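Local coordinates for OmpT protein (Vibrio cholerae serotype O1, PDB 6EHD) that probably works as a general diffusion porin, a beta-barrel channel through which ions and small hydrophilic solutes cross the outer membrane, at residues E20-E25 and S302-K307; S33-A38 and Y67-I72. The protein carries 1 engineered substitution. All coordinates share one frame; numbering follows the deposited sequence.

Contact 1 starts from barrel strand 9-24 and contact 2 from its neighbour, strand 30-47, and each joins a different partner. Contact 1 reaches the far-off segment 302-307, which carries strand 304-307, paired antiparallel with 293-299 in a small sheet of three strands; it is partly buried and held largely through water. Contact 2 joins two wall strands by side chains reaching over strand 50-59 between them, and is a buried, charge-rich meeting of two arginines. Their centres lie about 17 Å apart, yet they touch: Asp303 OD2 of contact 1 forms a 3.0 Å salt bridge with Arg69 NH2 of contact 2. Glu20 OE1 also packs on Gly34 CA, at 3.3 Å.

Contact 1 of 2, residues E20-E25 and S302-K307; sequences ELKFLE and SDAEVK. With C8E ((hydroxyethyloxy)tri(ethyloxy)octane), chain G.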
# COMPACT_ATOMS: atom_id res chain seq x y z
N GLU A 20 -5.42 10.21 15.22
CA GLU A 20 -5.47 8.73 15.47
C GLU A 20 -4.78 8.39 16.82
O GLU A 20 -3.70 8.97 17.13
CB GLU A 20 -4.77 7.98 14.28
CG GLU A 20 -5.63 8.13 12.99
CD GLU A 20 -5.10 7.40 11.71
OE1 GLU A 20 -3.91 7.23 11.62
OE2 GLU A 20 -5.90 7.22 10.76
N LEU A 21 -5.41 7.51 17.59
CA LEU A 21 -4.89 6.96 18.85
C LEU A 21 -4.73 5.46 18.65
O LEU A 21 -5.71 4.80 18.22
CB LEU A 21 -5.91 7.19 19.92
CG LEU A 21 -6.15 8.69 20.22
CD1 LEU A 21 -7.24 9.31 19.34
CD2 LEU A 21 -6.54 8.92 21.70
N LYS A 22 -3.52 4.96 18.92
CA LYS A 22 -3.20 3.52 18.79
C LYS A 22 -2.84 2.88 20.15
O LYS A 22 -2.04 3.49 20.93
CB LYS A 22 -2.12 3.31 17.78
CG LYS A 22 -2.60 3.58 16.34
CD LYS A 22 -1.49 3.44 15.30
CE LYS A 22 -1.14 2.02 15.00
NZ LYS A 22 -0.17 2.01 13.89
N PHE A 23 -3.44 1.71 20.45
CA PHE A 23 -3.21 0.99 21.73
C PHE A 23 -2.64 -0.38 21.39
O PHE A 23 -3.38 -1.29 21.00
CB PHE A 23 -4.50 0.83 22.51
CG PHE A 23 -5.27 2.13 22.77
CD1 PHE A 23 -6.01 2.74 21.75
CD2 PHE A 23 -5.31 2.70 24.06
CE1 PHE A 23 -6.73 3.94 21.96
CE2 PHE A 23 -5.99 3.90 24.30
CZ PHE A 23 -6.72 4.53 23.26
N LEU A 24 -1.33 -0.49 21.41
CA LEU A 24 -0.64 -1.73 20.99
C LEU A 24 -0.32 -2.59 22.25
O LEU A 24 0.11 -2.04 23.24
CB LEU A 24 0.61 -1.44 20.20
CG LEU A 24 0.51 -0.62 18.90
CD1 LEU A 24 1.89 -0.51 18.24
CD2 LEU A 24 -0.56 -1.25 18.00
N GLU A 25 -0.59 -3.89 22.21
CA GLU A 25 -0.20 -4.83 23.33
C GLU A 25 1.11 -4.44 24.01
O GLU A 25 2.15 -4.34 23.33
CB GLU A 25 -0.01 -6.27 22.82
CG GLU A 25 -0.00 -7.34 23.92
CD GLU A 25 -1.35 -7.55 24.61
OE1 GLU A 25 -1.65 -6.97 25.67
OE2 GLU A 25 -2.16 -8.32 24.12
N SER A 302 -3.78 3.54 6.83
CA SER A 302 -3.19 4.50 7.75
C SER A 302 -1.80 5.00 7.29
O SER A 302 -1.25 5.93 7.92
CB SER A 302 -3.05 3.88 9.11
OG SER A 302 -2.05 2.84 9.13
N ASP A 303 -1.25 4.41 6.23
CA ASP A 303 0.10 4.61 5.77
C ASP A 303 1.15 4.08 6.75
O ASP A 303 2.31 4.41 6.63
CB ASP A 303 0.44 6.11 5.60
CG ASP A 303 0.30 6.60 4.24
OD1 ASP A 303 -0.61 6.15 3.51
OD2 ASP A 303 1.11 7.50 3.92
N ALA A 304 0.82 3.28 7.72
CA ALA A 304 1.89 2.83 8.65
C ALA A 304 2.79 1.70 8.02
O ALA A 304 2.33 0.88 7.19
CB ALA A 304 1.31 2.44 9.97
N GLU A 305 4.10 1.74 8.32
CA GLU A 305 5.02 0.67 7.91
C GLU A 305 5.37 -0.06 9.21
O GLU A 305 5.60 0.55 10.25
CB GLU A 305 6.26 1.20 7.16
CG GLU A 305 5.97 1.94 5.83
CD GLU A 305 5.61 1.02 4.66
OE1 GLU A 305 5.38 -0.19 4.86
OE2 GLU A 305 5.50 1.50 3.52
N VAL A 306 5.30 -1.39 9.16
CA VAL A 306 5.66 -2.24 10.26
C VAL A 306 6.89 -3.03 9.79
O VAL A 306 6.85 -3.67 8.74
CB VAL A 306 4.51 -3.22 10.68
CG1 VAL A 306 5.05 -4.21 11.71
CG2 VAL A 306 3.28 -2.47 11.18
N LYS A 307 8.04 -2.90 10.49
CA LYS A 307 9.27 -3.67 10.12
C LYS A 307 9.15 -5.09 10.62
O LYS A 307 8.32 -5.41 11.49
CB LYS A 307 10.58 -3.01 10.67
CG LYS A 307 10.95 -1.64 10.08
CD LYS A 307 11.09 -1.71 8.55
CE LYS A 307 12.22 -0.84 7.96
NZ LYS A 307 12.64 -1.35 6.60
C11 C8E G . -12.12 0.17 2.42
O12 C8E G . -11.54 1.22 3.24
C13 C8E G . -10.16 0.91 3.59
C14 C8E G . -9.48 2.08 4.27
O15 C8E G . -9.38 3.10 3.24
C16 C8E G . -9.38 4.45 3.61
C17 C8E G . -7.98 4.65 3.95
O18 C8E G . -7.39 5.77 3.29
C19 C8E G . -6.08 6.28 3.59
C20 C8E G . -4.61 6.28 3.02
O21 C8E G . -3.43 6.72 3.88
O HOH W 1 -2.90 7.84 9.09
O HOH W 2 -1.72 1.74 11.59
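Glu20 and Lys22, alternate residues of strand 9-24, both send their side chains toward 302-307, where the direct approach to Ser302 and Ala304 is loose and two waters bridge them to Ser302. Anti at its second torsion (chi2 -178°), Glu20 reaches out so that OE1 lies 4.3 Å from Ser302 CB. One water donates both its protons here, to Glu20 OE1 (2.8 Å) and to Ser302 O (2.8 Å), while the other carboxylate oxygen, OE2, is taken by Tyr284. Lys22 is kinked at its third torsion (chi3 76°), and its ammonium comes end-on to the methyl of Ala304, NZ lying 4.2 Å from CB. The 302-307 segment follows strand 293-299, which pairs antiparallel with 304-307 in a small sheet separate from the barrel wall, and Ser302 forms an ST turn: its OG accepts from Ala304 N at 3.2 Å. A second water joins the two segments at this hydroxyl, accepting from Lys22 NZ (2.8 Å) and donating to Ser302 OG (2.7 Å). Asn299 OD1 is a further hydrogen-bond partner of OG, so three polar groups fix the hydroxyl. On the next residue, Asp303 OD1 lies close to the terminal oxygen of a bound C8E detergent molecule.

Contact 2 of 2, residues S33-A38 and Y67-I72; sequences SGSSRA and YVRNHI
Arg37 sets its CG in the crowded position between backbone N and carbonyl carbon (chi1 81°), and further bends at chi2 and chi3 return the guanidinium to Ser35 O, presenting one face to Arg69. Arg69 instead keeps CG beside its backbone N and turns at its third torsion (chi3 61°), which brings NH1 over that face. The two planes are inclined by 43°, so this is no parallel stack: Arg69 NH1 sits 3.3 Å above the plane of the Arg37 guanidinium, offset toward its rim, with Arg37 NH2 as its nearest atom at 3.5 Å. Nearer the backbone, Arg37 CB packs against Arg69 NE at 4.0 Å.

The rotation of the Arg37 group is fixed by its own segment. NE (3.0 Å) and NH2 (3.1 Å) both donate, side-on, to Ser35 O, which lies in the guanidinium plane. Ser35 is the centre of an inverse gamma turn, and its OG, anti to the backbone N, comes within 3.7 Å of Arg69 NH2 without bonding.

Acidic partners probably offset the charge: Arg69 NE is salt-bridged to Glu57, with Asp303 also nearby. Arg37 NH2 is hydrogen-bonded to the C8E oxygen that lies by Asp303. A sulfonate of bound MES, probably from the crystallisation liquor, pairs with Arg37 NH1 and only weakly with Arg69 NH1, consistent with a basic patch that attracts anions, as on the channel walls of general porins.

At Arg69 the chain turns a corner, and with Asn70 it faces Glu57 in a classic beta bulge; Asn70 ND2 donates to Arg69 O at 2.8 Å. Strand 50-59 runs between strands 30-47 and 67-77, pairing antiparallel with each, so the two arginines meet across it, with Trp88 of strand 87-88 against Arg69 and Gln16 of strand 9-24 against Arg37.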
# COMPACT_ATOMS: atom_id res chain seq x y z
N SER A 33 -0.17 9.50 15.23
CA SER A 33 0.33 8.76 14.00
C SER A 33 -0.49 9.08 12.73
O SER A 33 -0.17 8.60 11.60
CB SER A 33 0.32 7.23 14.25
OG SER A 33 -1.01 6.78 14.60
N GLY A 34 -1.57 9.87 12.89
CA GLY A 34 -2.43 10.22 11.77
C GLY A 34 -1.70 10.95 10.65
O GLY A 34 -1.35 12.12 10.87
N SER A 35 -1.63 10.28 9.46
CA SER A 35 -1.04 10.72 8.16
C SER A 35 -1.75 11.88 7.32
O SER A 35 -2.13 11.78 6.17
CB SER A 35 -0.92 9.57 7.27
OG SER A 35 -0.11 9.94 6.20
N SER A 36 -1.65 13.06 7.84
CA SER A 36 -2.28 14.22 7.23
C SER A 36 -1.49 14.71 5.97
O SER A 36 -0.27 14.58 5.94
CB SER A 36 -2.34 15.33 8.29
OG SER A 36 -3.13 14.92 9.44
N ARG A 37 -2.19 15.32 5.05
CA ARG A 37 -1.55 15.80 3.79
C ARG A 37 -2.32 16.91 3.13
O ARG A 37 -3.49 17.09 3.39
CB ARG A 37 -1.41 14.55 2.81
CG ARG A 37 -2.65 14.16 2.04
CD ARG A 37 -3.69 13.27 2.71
NE ARG A 37 -3.22 12.08 3.42
CZ ARG A 37 -3.13 10.84 2.92
NH1 ARG A 37 -3.50 10.56 1.70
NH2 ARG A 37 -2.67 9.91 3.71
N ALA A 38 -1.67 17.65 2.18
CA ALA A 38 -2.35 18.65 1.43
C ALA A 38 -1.63 18.78 0.05
O ALA A 38 -0.46 18.69 -0.02
CB ALA A 38 -2.24 20.03 2.15
N TYR A 67 7.44 18.23 3.78
CA TYR A 67 8.24 17.49 2.83
C TYR A 67 7.30 16.99 1.70
O TYR A 67 6.09 16.89 1.89
CB TYR A 67 9.01 16.32 3.48
CG TYR A 67 8.18 15.05 3.75
CD1 TYR A 67 7.49 14.89 4.96
CD2 TYR A 67 8.08 14.01 2.79
CE1 TYR A 67 6.73 13.74 5.21
CE2 TYR A 67 7.32 12.86 3.02
CZ TYR A 67 6.65 12.72 4.24
OH TYR A 67 5.86 11.60 4.53
N VAL A 68 7.88 16.66 0.56
CA VAL A 68 7.12 16.29 -0.66
C VAL A 68 6.77 14.80 -0.64
O VAL A 68 7.68 13.94 -0.51
CB VAL A 68 7.98 16.56 -1.92
CG1 VAL A 68 7.19 16.13 -3.17
CG2 VAL A 68 8.28 18.06 -1.99
N ARG A 69 5.47 14.48 -0.72
CA ARG A 69 5.06 13.04 -0.73
C ARG A 69 5.05 12.47 -2.16
O ARG A 69 5.50 11.33 -2.39
CB ARG A 69 3.63 12.83 -0.10
CG ARG A 69 3.69 12.76 1.44
CD ARG A 69 2.26 12.89 2.02
NE ARG A 69 1.30 11.85 1.63
CZ ARG A 69 1.16 10.66 2.21
NH1 ARG A 69 0.22 9.85 1.78
NH2 ARG A 69 1.94 10.26 3.18
N ASN A 70 4.44 13.24 -3.07
CA ASN A 70 4.38 12.90 -4.53
C ASN A 70 4.64 14.17 -5.32
O ASN A 70 4.23 15.26 -4.88
CB ASN A 70 2.97 12.44 -4.92
CG ASN A 70 2.75 10.87 -4.78
OD1 ASN A 70 1.81 10.38 -5.35
ND2 ASN A 70 3.61 10.14 -4.09
N HIS A 71 5.19 14.02 -6.54
CA HIS A 71 5.40 15.16 -7.47
C HIS A 71 5.40 14.57 -8.91
O HIS A 71 6.26 13.75 -9.25
CB HIS A 71 6.75 15.82 -7.12
CG HIS A 71 7.05 17.08 -7.89
ND1 HIS A 71 8.24 17.78 -7.75
CD2 HIS A 71 6.34 17.74 -8.84
CE1 HIS A 71 8.24 18.82 -8.57
NE2 HIS A 71 7.09 18.84 -9.22
N ILE A 72 4.37 14.93 -9.66
CA ILE A 72 4.00 14.20 -10.87
C ILE A 72 3.79 15.17 -12.04
O ILE A 72 3.08 16.19 -11.91
CB ILE A 72 2.68 13.39 -10.63
CG1 ILE A 72 2.84 12.45 -9.45
CG2 ILE A 72 2.32 12.53 -11.81
CD1 ILE A 72 1.56 11.69 -9.01